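PDB 3G7U: cytosine-specific methyltransferase from Escherichia coli O157:H7 EDL933, which probably transfers the methyl group of S-adenosyl-L-methionine to carbon 5 of cytosine in DNA, as other members of the C5-methyltransferase family do. Local coordinates for residues A196-P201 with K220-G225; N250-C255 with F330-R335; G77-Q82 with M101-L106. All coordinates share one frame; numbering follows the deposited sequence.

Interaction 1 (A196-P201 with K220-G225); sequences ALYGLP and KDRKGG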
ATOM      1  N   ALA A 196     -12.203   9.107  -8.960  1.00 25.51           N
ATOM      2  CA  ALA A 196     -11.669   7.747  -8.665  1.00 23.61           C
ATOM      3  C   ALA A 196     -12.773   6.716  -8.811  1.00 26.16           C
ATOM      4  O   ALA A 196     -12.524   5.612  -9.268  1.00 29.32           O
ATOM      5  CB  ALA A 196     -11.101   7.692  -7.246  1.00 25.34           C
ATOM      6  N   LEU A 197     -13.995   7.119  -8.481  1.00 26.58           N
ATOM      7  CA  LEU A 197     -15.164   6.210  -8.466  1.00 25.83           C
ATOM      8  C   LEU A 197     -15.920   6.144  -9.796  1.00 29.20           C
ATOM      9  O   LEU A 197     -16.896   5.397  -9.910  1.00 29.27           O
ATOM     10  CB  LEU A 197     -16.109   6.588  -7.336  1.00 25.75           C
ATOM     11  CG  LEU A 197     -15.494   6.527  -5.945  1.00 28.68           C
ATOM     12  CD1 LEU A 197     -16.571   6.607  -4.891  1.00 31.58           C
ATOM     13  CD2 LEU A 197     -14.670   5.252  -5.774  1.00 25.44           C
ATOM     14  N   TYR A 198     -15.419   6.856 -10.815  1.00 29.41           N
ATOM     15  CA  TYR A 198     -16.048   6.925 -12.139  1.00 30.06           C
ATOM     16  C   TYR A 198     -16.305   5.550 -12.713  1.00 29.40           C
ATOM     17  O   TYR A 198     -15.374   4.714 -12.784  1.00 30.20           O
ATOM     18  CB  TYR A 198     -15.172   7.687 -13.159  1.00 34.19           C
ATOM     19  CG  TYR A 198     -15.654   7.459 -14.589  1.00 33.17           C
ATOM     20  CD1 TYR A 198     -16.734   8.184 -15.083  1.00 34.77           C
ATOM     21  CD2 TYR A 198     -15.085   6.475 -15.410  1.00 32.47           C
ATOM     22  CE1 TYR A 198     -17.216   7.970 -16.364  1.00 31.26           C
ATOM     23  CE2 TYR A 198     -15.577   6.232 -16.685  1.00 37.02           C
ATOM     24  CZ  TYR A 198     -16.648   7.003 -17.141  1.00 37.91           C
ATOM     25  OH  TYR A 198     -17.159   6.818 -18.386  1.00 44.02           O
ATOM     26  N   GLY A 199     -17.539   5.326 -13.176  1.00 23.27           N
ATOM     27  CA  GLY A 199     -17.839   4.161 -14.044  1.00 25.72           C
ATOM     28  C   GLY A 199     -18.136   2.849 -13.328  1.00 24.66           C
ATOM     29  O   GLY A 199     -18.417   1.830 -13.961  1.00 23.38           O
ATOM     30  N   LEU A 200     -18.095   2.872 -12.001  1.00 25.42           N
ATOM     31  CA  LEU A 200     -18.434   1.699 -11.209  1.00 25.65           C
ATOM     32  C   LEU A 200     -19.958   1.500 -11.201  1.00 27.40           C
ATOM     33  O   LEU A 200     -20.713   2.473 -11.401  1.00 26.44           O
ATOM     34  CB  LEU A 200     -17.888   1.867  -9.774  1.00 26.24           C
ATOM     35  CG  LEU A 200     -16.357   1.765  -9.564  1.00 23.74           C
ATOM     36  CD1 LEU A 200     -15.980   2.250  -8.169  1.00 25.12           C
ATOM     37  CD2 LEU A 200     -15.824   0.338  -9.754  1.00 25.12           C
ATOM     38  N   PRO A 201     -20.429   0.253 -10.952  1.00 26.73           N
ATOM     39  CA  PRO A 201     -21.886   0.038 -10.952  1.00 25.90           C
ATOM     40  C   PRO A 201     -22.662   0.829  -9.899  1.00 28.52           C
ATOM     41  O   PRO A 201     -22.235   0.924  -8.741  1.00 27.22           O
ATOM     42  CB  PRO A 201     -22.042  -1.474 -10.738  1.00 28.70           C
ATOM     43  CG  PRO A 201     -20.718  -1.962 -10.222  1.00 25.97           C
ATOM     44  CD  PRO A 201     -19.664  -1.002 -10.779  1.00 21.99           C
ATOM     45  N   LYS A 220     -14.999   1.637 -18.732  1.00 36.92           N
ATOM     46  CA  LYS A 220     -13.633   2.112 -18.793  1.00 39.80           C
ATOM     47  C   LYS A 220     -13.354   2.849 -20.086  1.00 44.40           C
ATOM     48  O   LYS A 220     -12.648   2.363 -20.953  1.00 48.34           O
ATOM     49  CB  LYS A 220     -12.589   1.031 -18.469  1.00 40.56           C
ATOM     50  CG  LYS A 220     -12.556  -0.241 -19.237  1.00 41.80           C
ATOM     51  CD  LYS A 220     -11.336  -1.000 -18.716  1.00 37.75           C
ATOM     52  CE  LYS A 220     -10.396  -1.383 -19.834  1.00 49.90           C
ATOM     53  NZ  LYS A 220     -10.439  -2.819 -20.190  1.00 48.78           N
ATOM     54  N   ASP A 221     -13.957   4.021 -20.201  1.00 48.58           N
ATOM     55  CA  ASP A 221     -13.772   4.876 -21.360  1.00 52.99           C
ATOM     56  C   ASP A 221     -13.213   6.216 -20.902  1.00 50.31           C
ATOM     57  O   ASP A 221     -13.691   7.273 -21.318  1.00 55.68           O
ATOM     58  CB  ASP A 221     -15.107   5.066 -22.096  1.00 54.85           C
ATOM     59  CG  ASP A 221     -16.231   5.516 -21.170  1.00 58.34           C
ATOM     60  OD1 ASP A 221     -15.956   5.774 -19.976  1.00 58.98           O
ATOM     61  OD2 ASP A 221     -17.394   5.595 -21.629  1.00 64.52           O
ATOM     62  N   ARG A 222     -12.248   6.177 -19.993  1.00 46.25           N
ATOM     63  CA  ARG A 222     -11.566   7.398 -19.606  1.00 42.05           C
ATOM     64  C   ARG A 222     -10.079   7.340 -19.804  1.00 46.98           C
ATOM     65  O   ARG A 222      -9.476   6.256 -19.945  1.00 49.06           O
ATOM     66  CB  ARG A 222     -11.914   7.870 -18.206  1.00 42.79           C
ATOM     67  CG  ARG A 222     -13.037   8.822 -18.199  1.00 37.99           C
ATOM     68  CD  ARG A 222     -13.099   9.540 -16.910  1.00 34.51           C
ATOM     69  NE  ARG A 222     -14.340  10.269 -16.834  1.00 42.46           N
ATOM     70  CZ  ARG A 222     -14.701  11.007 -15.792  1.00 47.09           C
ATOM     71  NH1 ARG A 222     -15.873  11.649 -15.811  1.00 50.49           N
ATOM     72  NH2 ARG A 222     -13.893  11.119 -14.744  1.00 37.94           N
ATOM     73  N   LYS A 223      -9.518   8.545 -19.835  1.00 51.16           N
ATOM     74  CA  LYS A 223      -8.160   8.808 -20.268  1.00 54.34           C
ATOM     75  C   LYS A 223      -7.493   9.680 -19.227  1.00 51.35           C
ATOM     76  O   LYS A 223      -8.147  10.520 -18.580  1.00 52.45           O
ATOM     77  CB  LYS A 223      -8.182   9.549 -21.616  1.00 56.98           C
ATOM     78  CG  LYS A 223      -8.894   8.804 -22.771  1.00 62.14           C
ATOM     79  CD  LYS A 223      -7.922   7.982 -23.629  1.00 69.54           C
ATOM     80  CE  LYS A 223      -7.657   6.585 -23.069  1.00 71.18           C
ATOM     81  NZ  LYS A 223      -6.712   5.848 -23.946  1.00 74.38           N
ATOM     82  N   GLY A 224      -6.191   9.483 -19.064  1.00 47.85           N
ATOM     83  CA  GLY A 224      -5.438  10.285 -18.114  1.00 45.96           C
ATOM     84  C   GLY A 224      -4.627   9.406 -17.192  1.00 42.05           C
ATOM     85  O   GLY A 224      -4.902   8.221 -17.065  1.00 37.82           O
ATOM     86  N   GLY A 225      -3.645  10.015 -16.541  1.00 38.75           N
ATOM     87  CA  GLY A 225      -2.650   9.311 -15.746  1.00 40.37           C
ATOM     88  C   GLY A 225      -3.230   8.323 -14.753  1.00 34.53           C
ATOM     89  O   GLY A 225      -2.809   7.177 -14.725  1.00 36.22           O
TER
HETATM   90  O   HOH W   1     -15.928   9.939 -19.373  1.00 53.11           O
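Tyr198 and Arg222 lie face against face: the guanidinium is laid on the tyrosine ring with the two planes only 14° apart. The group is shifted toward one side of the ring, so that Arg222 CZ comes 3.6 Å from Tyr198 CD1 and makes an off-centre cation-pi contact. The aliphatic part of the arginine shares the same face; its CD is 4.0 Å from the centroid of the Tyr198 ring, in a CH-pi contact close to the ring normal. Two features set this up. The ring of Tyr198 swings away from its own backbone N (chi1 166°) and out to the other loop, while the arginine chain runs extended from CG to NE. A water in the guanidinium plane accepts a bond from Arg222 NE at 3.0 Å and is linked to Tyr198 OH by a weak bond. Beyond the stack, Arg222 NH2 is hydrogen-bonded to Tyr227 OH of helix 225-231, which helps fix the turn of the guanidinium. The two loops also meet through backbone bonds between Gly199 and Lys219. At the protein surface, then, an arginine-tyrosine cation-pi stack pins the type II beta turn Leu197-Leu200 to the loop leading into helix 225-231.

Interaction 2 (N250-C255 with F330-R335); sequences NIISGC and FPDWFR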
ATOM      1  N   ASN A 250     -13.886  -5.667 -19.294  1.00 26.60           N
ATOM      2  CA  ASN A 250     -14.447  -4.600 -18.452  1.00 29.82           C
ATOM      3  C   ASN A 250     -15.093  -5.122 -17.174  1.00 23.28           C
ATOM      4  O   ASN A 250     -16.037  -4.524 -16.663  1.00 24.74           O
ATOM      5  CB  ASN A 250     -15.452  -3.732 -19.225  1.00 28.82           C
ATOM      6  CG  ASN A 250     -14.836  -3.060 -20.475  1.00 38.89           C
ATOM      7  OD1 ASN A 250     -13.632  -3.105 -20.704  1.00 37.54           O
ATOM      8  ND2 ASN A 250     -15.674  -2.412 -21.254  1.00 45.09           N
ATOM      9  N   ILE A 251     -14.544  -6.204 -16.646  1.00 24.12           N
ATOM     10  CA  ILE A 251     -15.071  -6.850 -15.442  1.00 25.72           C
ATOM     11  C   ILE A 251     -14.040  -6.875 -14.314  1.00 26.60           C
ATOM     12  O   ILE A 251     -12.910  -7.312 -14.510  1.00 26.05           O
ATOM     13  CB  ILE A 251     -15.525  -8.266 -15.770  1.00 21.87           C
ATOM     14  CG1 ILE A 251     -16.776  -8.196 -16.680  1.00 21.71           C
ATOM     15  CG2 ILE A 251     -15.869  -9.083 -14.504  1.00 23.29           C
ATOM     16  CD1 ILE A 251     -17.044  -9.486 -17.434  1.00 22.79           C
ATOM     17  N   ILE A 252     -14.458  -6.423 -13.136  1.00 21.07           N
ATOM     18  CA  ILE A 252     -13.526  -6.353 -11.992  1.00 18.81           C
ATOM     19  C   ILE A 252     -14.198  -6.912 -10.715  1.00 24.83           C
ATOM     20  O   ILE A 252     -15.416  -7.032 -10.652  1.00 21.35           O
ATOM     21  CB  ILE A 252     -13.026  -4.945 -11.767  1.00 19.07           C
ATOM     22  CG1 ILE A 252     -14.145  -4.050 -11.184  1.00 20.17           C
ATOM     23  CG2 ILE A 252     -12.384  -4.304 -13.077  1.00 21.59           C
ATOM     24  CD1 ILE A 252     -13.720  -2.637 -10.885  1.00 23.37           C
ATOM     25  N   SER A 253     -13.381  -7.305  -9.728  1.00 21.96           N
ATOM     26  CA  SER A 253     -13.870  -7.950  -8.495  1.00 20.90           C
ATOM     27  C   SER A 253     -14.115  -6.868  -7.442  1.00 21.61           C
ATOM     28  O   SER A 253     -13.717  -5.716  -7.632  1.00 19.45           O
ATOM     29  CB  SER A 253     -12.847  -8.972  -7.967  1.00 20.02           C
ATOM     30  OG  SER A 253     -11.606  -8.330  -7.645  1.00 19.97           O
ATOM     31  N   GLY A 254     -14.791  -7.253  -6.355  1.00 21.85           N
ATOM     32  CA  GLY A 254     -14.918  -6.439  -5.142  1.00 22.45           C
ATOM     33  C   GLY A 254     -16.052  -5.458  -5.116  1.00 20.56           C
ATOM     34  O   GLY A 254     -16.069  -4.569  -4.263  1.00 18.68           O
ATOM     35  N   CYS A 255     -17.020  -5.599  -6.026  1.00 19.44           N
ATOM     36  CA  CYS A 255     -18.130  -4.666  -6.070  1.00 19.20           C
ATOM     37  C   CYS A 255     -19.285  -5.221  -5.214  1.00 24.82           C
ATOM     38  O   CYS A 255     -20.366  -5.498  -5.705  1.00 25.75           O
ATOM     39  CB  CYS A 255     -18.583  -4.411  -7.513  1.00 21.98           C
ATOM     40  SG  CYS A 255     -17.261  -3.665  -8.509  1.00 27.90           S
ATOM     41  N   PHE A 330      -5.032   1.602  -5.498  1.00 18.85           N
ATOM     42  CA  PHE A 330      -4.790   0.289  -6.077  1.00 19.88           C
ATOM     43  C   PHE A 330      -5.439   0.190  -7.456  1.00 20.95           C
ATOM     44  O   PHE A 330      -6.504   0.756  -7.703  1.00 22.83           O
ATOM     45  CB  PHE A 330      -5.367  -0.829  -5.165  1.00 17.08           C
ATOM     46  CG  PHE A 330      -4.469  -1.225  -4.020  1.00 20.46           C
ATOM     47  CD1 PHE A 330      -3.512  -2.237  -4.180  1.00 20.75           C
ATOM     48  CD2 PHE A 330      -4.650  -0.639  -2.782  1.00 18.91           C
ATOM     49  CE1 PHE A 330      -2.707  -2.609  -3.103  1.00 21.09           C
ATOM     50  CE2 PHE A 330      -3.855  -0.988  -1.707  1.00 23.62           C
ATOM     51  CZ  PHE A 330      -2.901  -1.987  -1.877  1.00 18.48           C
ATOM     52  N   PRO A 331      -4.811  -0.538  -8.384  1.00 19.60           N
ATOM     53  CA  PRO A 331      -5.455  -0.694  -9.683  1.00 23.69           C
ATOM     54  C   PRO A 331      -6.627  -1.668  -9.634  1.00 26.19           C
ATOM     55  O   PRO A 331      -6.689  -2.539  -8.755  1.00 21.67           O
ATOM     56  CB  PRO A 331      -4.359  -1.307 -10.542  1.00 21.40           C
ATOM     57  CG  PRO A 331      -3.402  -1.954  -9.596  1.00 22.59           C
ATOM     58  CD  PRO A 331      -3.523  -1.262  -8.291  1.00 23.28           C
ATOM     59  N   ASP A 332      -7.550  -1.548 -10.582  1.00 23.72           N
ATOM     60  CA  ASP A 332      -8.700  -2.456 -10.637  1.00 23.88           C
ATOM     61  C   ASP A 332      -8.375  -3.914 -10.823  1.00 23.73           C
ATOM     62  O   ASP A 332      -9.193  -4.751 -10.466  1.00 24.37           O
ATOM     63  CB  ASP A 332      -9.667  -2.053 -11.760  1.00 23.83           C
ATOM     64  CG  ASP A 332     -10.584  -0.945 -11.364  1.00 26.93           C
ATOM     65  OD1 ASP A 332     -10.599  -0.539 -10.186  1.00 22.61           O
ATOM     66  OD2 ASP A 332     -11.351  -0.479 -12.247  1.00 27.21           O
ATOM     67  N   TRP A 333      -7.193  -4.222 -11.369  1.00 21.89           N
ATOM     68  CA  TRP A 333      -6.772  -5.618 -11.580  1.00 22.29           C
ATOM     69  C   TRP A 333      -6.145  -6.288 -10.342  1.00 24.43           C
ATOM     70  O   TRP A 333      -5.899  -7.480 -10.350  1.00 23.59           O
ATOM     71  CB  TRP A 333      -5.836  -5.731 -12.812  1.00 20.24           C
ATOM     72  CG  TRP A 333      -4.646  -4.793 -12.813  1.00 25.95           C
ATOM     73  CD1 TRP A 333      -4.553  -3.603 -13.456  1.00 22.54           C
ATOM     74  CD2 TRP A 333      -3.364  -4.985 -12.140  1.00 24.55           C
ATOM     75  NE1 TRP A 333      -3.302  -3.045 -13.267  1.00 24.27           N
ATOM     76  CE2 TRP A 333      -2.553  -3.870 -12.467  1.00 24.76           C
ATOM     77  CE3 TRP A 333      -2.828  -6.002 -11.328  1.00 26.55           C
ATOM     78  CZ2 TRP A 333      -1.242  -3.713 -11.982  1.00 25.62           C
ATOM     79  CZ3 TRP A 333      -1.531  -5.861 -10.846  1.00 26.64           C
ATOM     80  CH2 TRP A 333      -0.746  -4.723 -11.170  1.00 26.76           C
ATOM     81  N   PHE A 334      -5.938  -5.508  -9.279  1.00 20.31           N
ATOM     82  CA  PHE A 334      -5.395  -6.045  -8.029  1.00 19.64           C
ATOM     83  C   PHE A 334      -6.527  -6.792  -7.322  1.00 22.13           C
ATOM     84  O   PHE A 334      -7.634  -6.282  -7.183  1.00 23.35           O
ATOM     85  CB  PHE A 334      -4.827  -4.904  -7.174  1.00 18.22           C
ATOM     86  CG  PHE A 334      -3.872  -5.366  -6.116  1.00 21.13           C
ATOM     87  CD1 PHE A 334      -2.487  -5.379  -6.375  1.00 20.23           C
ATOM     88  CD2 PHE A 334      -4.344  -5.828  -4.898  1.00 18.65           C
ATOM     89  CE1 PHE A 334      -1.579  -5.844  -5.410  1.00 21.29           C
ATOM     90  CE2 PHE A 334      -3.430  -6.283  -3.904  1.00 22.12           C
ATOM     91  CZ  PHE A 334      -2.060  -6.282  -4.187  1.00 19.18           C
ATOM     92  N   ARG A 335      -6.254  -8.010  -6.861  1.00 21.01           N
ATOM     93  CA  ARG A 335      -7.306  -8.858  -6.327  1.00 21.05           C
ATOM     94  C   ARG A 335      -7.159  -8.986  -4.827  1.00 23.08           C
ATOM     95  O   ARG A 335      -6.079  -9.317  -4.343  1.00 24.54           O
ATOM     96  CB  ARG A 335      -7.207 -10.240  -6.951  1.00 21.25           C
ATOM     97  CG  ARG A 335      -8.418 -11.126  -6.647  1.00 22.08           C
ATOM     98  CD  ARG A 335      -8.307 -12.435  -7.445  1.00 23.60           C
ATOM     99  NE  ARG A 335      -9.442 -13.306  -7.164  1.00 27.50           N
ATOM    100  CZ  ARG A 335      -9.867 -14.275  -7.974  1.00 29.87           C
ATOM    101  NH1 ARG A 335      -9.260 -14.468  -9.145  1.00 25.75           N
ATOM    102  NH2 ARG A 335     -10.929 -15.023  -7.633  1.00 26.94           N
TER
HETATM  103  O   HOH W   2     -10.546  -7.098 -10.692  1.00 23.52           O
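A type I beta turn from Pro331 to Phe334 presents Asp332 to Ile252 of the short strand 251-252, and the contact is centred on this buried meeting of turn and strand. The turn is closed by Phe334 N to Pro331 O, at 3.1 Å. Across the interface the CD1 methyl of Ile252 sits over the carboxylate of Asp332, 3.5 Å from OD2 and 3.6 Å from CG. Its CG2 methyl rests alongside the aspartate CB, 3.8 Å away, so both branches of the isoleucine grip the one side chain. Ile252 reaches this way because CG1 stands between the backbone N and the carbonyl carbon (chi1 72°), with the chain straight beyond it. The charge lying against the methyl is met by other residues: Asp332 OD2 makes a salt bridge with Arg326 and takes a hydrogen bond from Trp231 NE1. One residue along, a water joins the two backbones, accepting from Ser253 N at 3.0 Å and donating to Asp332 O at 2.7 Å. The fully extended Arg335 passes its CG beside Ser253 OG at 4.4 Å and carries its guanidinium on to salt bridges with Glu213, Asp240 and Glu242. Helix 321-328 contributes Arg326 and also Arg322, which donates to Ser253 O and to Phe334 O, one from each segment; helix 241-248 packs Leu247 on Ile252, and strand 251-252 is itself paired antiparallel with strand 216-217.

Interaction 3 (G77-Q82 with M101-L106); sequences GGPPCQ and MHFYRL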
ATOM      1  N   GLY A  77      10.066  -2.024   3.469  1.00 18.48           N
ATOM      2  CA  GLY A  77       9.044  -2.651   4.283  1.00 17.13           C
ATOM      3  C   GLY A  77       8.386  -1.678   5.233  1.00 17.81           C
ATOM      4  O   GLY A  77       8.715  -0.489   5.238  1.00 21.93           O
ATOM      5  N   GLY A  78       7.505  -2.209   6.062  1.00 19.03           N
ATOM      6  CA  GLY A  78       6.847  -1.419   7.119  1.00 20.92           C
ATOM      7  C   GLY A  78       7.151  -1.931   8.513  1.00 25.23           C
ATOM      8  O   GLY A  78       6.359  -2.668   9.064  1.00 27.94           O
ATOM      9  N   PRO A  79       8.268  -1.501   9.120  1.00 24.16           N
ATOM     10  CA  PRO A  79       8.559  -2.008  10.443  1.00 28.40           C
ATOM     11  C   PRO A  79       7.467  -1.557  11.413  1.00 30.99           C
ATOM     12  O   PRO A  79       7.083  -0.386  11.393  1.00 31.39           O
ATOM     13  CB  PRO A  79       9.893  -1.353  10.787  1.00 26.57           C
ATOM     14  CG  PRO A  79      10.032  -0.246   9.923  1.00 28.81           C
ATOM     15  CD  PRO A  79       9.326  -0.589   8.652  1.00 23.01           C
ATOM     16  N   PRO A  80       6.952  -2.484  12.231  1.00 32.50           N
ATOM     17  CA  PRO A  80       5.884  -2.128  13.157  1.00 32.31           C
ATOM     18  C   PRO A  80       6.443  -1.272  14.270  1.00 33.91           C
ATOM     19  O   PRO A  80       7.640  -1.236  14.509  1.00 34.11           O
ATOM     20  CB  PRO A  80       5.436  -3.479  13.728  1.00 36.25           C
ATOM     21  CG  PRO A  80       6.086  -4.527  12.872  1.00 30.63           C
ATOM     22  CD  PRO A  80       7.332  -3.895  12.367  1.00 30.81           C
ATOM     23  N   CYS A  81       5.565  -0.567  14.944  1.00 35.42           N
ATOM     24  CA  CYS A  81       5.971   0.283  16.016  1.00 39.37           C
ATOM     25  C   CYS A  81       4.783   0.303  16.945  1.00 42.36           C
ATOM     26  O   CYS A  81       3.654   0.266  16.469  1.00 42.55           O
ATOM     27  CB  CYS A  81       6.243   1.677  15.448  1.00 41.63           C
ATOM     28  SG  CYS A  81       6.657   2.918  16.650  1.00 39.81           S
ATOM     29  N   GLN A  82       5.038   0.348  18.256  1.00 44.25           N
ATOM     30  CA  GLN A  82       3.986   0.536  19.274  1.00 48.18           C
ATOM     31  C   GLN A  82       3.123   1.789  18.981  1.00 48.22           C
ATOM     32  O   GLN A  82       1.897   1.736  19.095  1.00 48.93           O
ATOM     33  CB  GLN A  82       4.611   0.594  20.672  1.00 47.55           C
ATOM     34  CG  GLN A  82       3.614   0.789  21.822  1.00 55.22           C
ATOM     35  CD  GLN A  82       4.285   1.052  23.174  1.00 53.60           C
ATOM     36  OE1 GLN A  82       5.482   0.793  23.370  1.00 56.73           O
ATOM     37  NE2 GLN A  82       3.503   1.568  24.118  1.00 59.77           N
ATOM     38  N   MET A 101      13.206  -3.015  15.491  1.00 29.00           N
ATOM     39  CA  MET A 101      14.653  -3.184  15.573  1.00 30.54           C
ATOM     40  C   MET A 101      15.174  -4.316  14.682  1.00 28.15           C
ATOM     41  O   MET A 101      16.280  -4.211  14.149  1.00 28.11           O
ATOM     42  CB  MET A 101      15.064  -3.450  17.020  1.00 28.77           C
ATOM     43  CG  MET A 101      15.045  -2.218  17.963  1.00 40.76           C
ATOM     44  SD  MET A 101      16.075  -0.827  17.430  1.00 42.04           S
ATOM     45  CE  MET A 101      17.565  -1.596  16.765  1.00 33.97           C
ATOM     46  N   HIS A 102      14.364  -5.367  14.502  1.00 28.19           N
ATOM     47  CA  HIS A 102      14.723  -6.503  13.607  1.00 24.98           C
ATOM     48  C   HIS A 102      14.771  -6.110  12.153  1.00 25.14           C
ATOM     49  O   HIS A 102      15.570  -6.655  11.386  1.00 24.60           O
ATOM     50  CB  HIS A 102      13.739  -7.667  13.778  1.00 23.70           C
ATOM     51  CG  HIS A 102      13.882  -8.399  15.072  1.00 26.93           C
ATOM     52  ND1 HIS A 102      15.064  -8.983  15.467  1.00 32.97           N
ATOM     53  CD2 HIS A 102      12.997  -8.625  16.071  1.00 31.39           C
ATOM     54  CE1 HIS A 102      14.894  -9.554  16.646  1.00 32.08           C
ATOM     55  NE2 HIS A 102      13.655  -9.338  17.043  1.00 31.88           N
ATOM     56  N   PHE A 103      13.907  -5.176  11.739  1.00 23.33           N
ATOM     57  CA  PHE A 103      13.989  -4.644  10.382  1.00 23.97           C
ATOM     58  C   PHE A 103      15.389  -4.093  10.149  1.00 23.05           C
ATOM     59  O   PHE A 103      16.036  -4.369   9.122  1.00 23.21           O
ATOM     60  CB  PHE A 103      12.941  -3.518  10.112  1.00 22.37           C
ATOM     61  CG  PHE A 103      12.980  -2.941   8.712  1.00 19.17           C
ATOM     62  CD1 PHE A 103      12.220  -3.506   7.709  1.00 24.87           C
ATOM     63  CD2 PHE A 103      13.722  -1.781   8.418  1.00 18.69           C
ATOM     64  CE1 PHE A 103      12.250  -2.976   6.439  1.00 20.60           C
ATOM     65  CE2 PHE A 103      13.762  -1.255   7.160  1.00 18.93           C
ATOM     66  CZ  PHE A 103      13.025  -1.834   6.166  1.00 22.45           C
ATOM     67  N   TYR A 104      15.821  -3.245  11.065  1.00 23.58           N
ATOM     68  CA  TYR A 104      17.091  -2.560  10.918  1.00 24.99           C
ATOM     69  C   TYR A 104      18.275  -3.511  11.163  1.00 21.62           C
ATOM     70  O   TYR A 104      19.311  -3.327  10.558  1.00 26.24           O
ATOM     71  CB  TYR A 104      17.166  -1.305  11.792  1.00 24.38           C
ATOM     72  CG  TYR A 104      16.294  -0.231  11.185  1.00 25.30           C
ATOM     73  CD1 TYR A 104      16.749   0.514  10.124  1.00 24.97           C
ATOM     74  CD2 TYR A 104      14.989  -0.011  11.648  1.00 29.10           C
ATOM     75  CE1 TYR A 104      15.945   1.476   9.498  1.00 25.28           C
ATOM     76  CE2 TYR A 104      14.174   0.973  11.048  1.00 24.35           C
ATOM     77  CZ  TYR A 104      14.660   1.700   9.988  1.00 28.04           C
ATOM     78  OH  TYR A 104      13.888   2.662   9.383  1.00 30.43           O
ATOM     79  N   ARG A 105      18.073  -4.519  11.994  1.00 22.89           N
ATOM     80  CA  ARG A 105      19.102  -5.572  12.134  1.00 24.34           C
ATOM     81  C   ARG A 105      19.326  -6.263  10.804  1.00 25.90           C
ATOM     82  O   ARG A 105      20.465  -6.478  10.383  1.00 27.09           O
ATOM     83  CB  ARG A 105      18.741  -6.564  13.240  1.00 27.40           C
ATOM     84  CG  ARG A 105      19.678  -7.754  13.328  1.00 25.18           C
ATOM     85  CD  ARG A 105      19.252  -8.754  14.414  1.00 26.70           C
ATOM     86  NE  ARG A 105      17.889  -9.293  14.235  1.00 28.93           N
ATOM     87  CZ  ARG A 105      17.539 -10.229  13.347  1.00 30.92           C
ATOM     88  NH1 ARG A 105      18.450 -10.758  12.525  1.00 28.21           N
ATOM     89  NH2 ARG A 105      16.269 -10.650  13.272  1.00 28.27           N
ATOM     90  N   LEU A 106      18.236  -6.607  10.121  1.00 25.55           N
ATOM     91  CA  LEU A 106      18.317  -7.264   8.820  1.00 24.75           C
ATOM     92  C   LEU A 106      18.965  -6.404   7.772  1.00 24.73           C
ATOM     93  O   LEU A 106      19.727  -6.892   6.955  1.00 25.29           O
ATOM     94  CB  LEU A 106      16.937  -7.750   8.366  1.00 24.93           C
ATOM     95  CG  LEU A 106      16.419  -8.950   9.150  1.00 24.25           C
ATOM     96  CD1 LEU A 106      15.002  -9.295   8.728  1.00 25.36           C
ATOM     97  CD2 LEU A 106      17.333 -10.155   8.859  1.00 24.27           C
TER
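Phe103 and Pro79 bury the most surface here, the pyrrolidine lying across one face of the phenyl ring. Pro79 CD stands 4.3 Å from the centroid of the Phe103 ring and just 11° off its normal, a CH-pi contact over the face. Nearer the helix, Pro79 CB touches Phe103 CB at 3.8 Å, so the proline follows the aromatic side chain from its root to its ring. Phe103 is thrown straight off the helix, CG opposite the backbone N (chi1 -180°), and this carries the far end of the ring to Gly77. There Phe103 CE1 comes 3.8 Å from Gly77 N, an approach made possible by the bare backbone of the glycine. Gly77 closes strand 74-77 and is held by backbone bonds to Leu116 and Glu118 of the neighbouring strand 114-119.

Strand 74-77, helix 94-110 and strand 114-119 form a beta-alpha-beta crossover of the Rossmann-like methyltransferase fold, and the contact packs its helix against the loop that leaves the first strand. That loop carries the Pro-Cys motif of C5-cytosine methyltransferases, Pro80-Cys81, whose cysteine is the predicted catalytic residue; Pro79 comes just before it.

Tyr104 backs up the phenylalanine. Its ring receives Phe103 CD2 3.7 Å above its plane, while its CE2 meets Pro79 CG at 4.5 Å. Ala117 of strand 114-119 touches the side chains of Pro79, Phe103 and Tyr104 alike. The Tyr104 ring also meets that of Tyr100, one turn back along the helix, with the planes at about 50°, and touches Ala135 of helix 129-140.

Along the chain interaction 3 comes first, then interaction 1, then interaction 2, each closing before the next opens. Interactions 1 and 2 are neighbours, their centres about 12 Å apart: Lys220 NZ probably bonds to Asn250 OD1, and Leu200 packs on Ile252. Both draw on helix 321-328, whose Arg326 serves the loop 196-201 and Asp332 alike. Interaction 3 lies on the other side of the chain's centre, about 37 Å from interaction 1 and 31 Å from interaction 2, centre to centre. It packs on the seven-stranded mixed sheet of the Rossmann-like catalytic domain, whereas the other two lie in what is probably the smaller domain that holds the target-recognition region, interaction 2 at its border with helix 14-22.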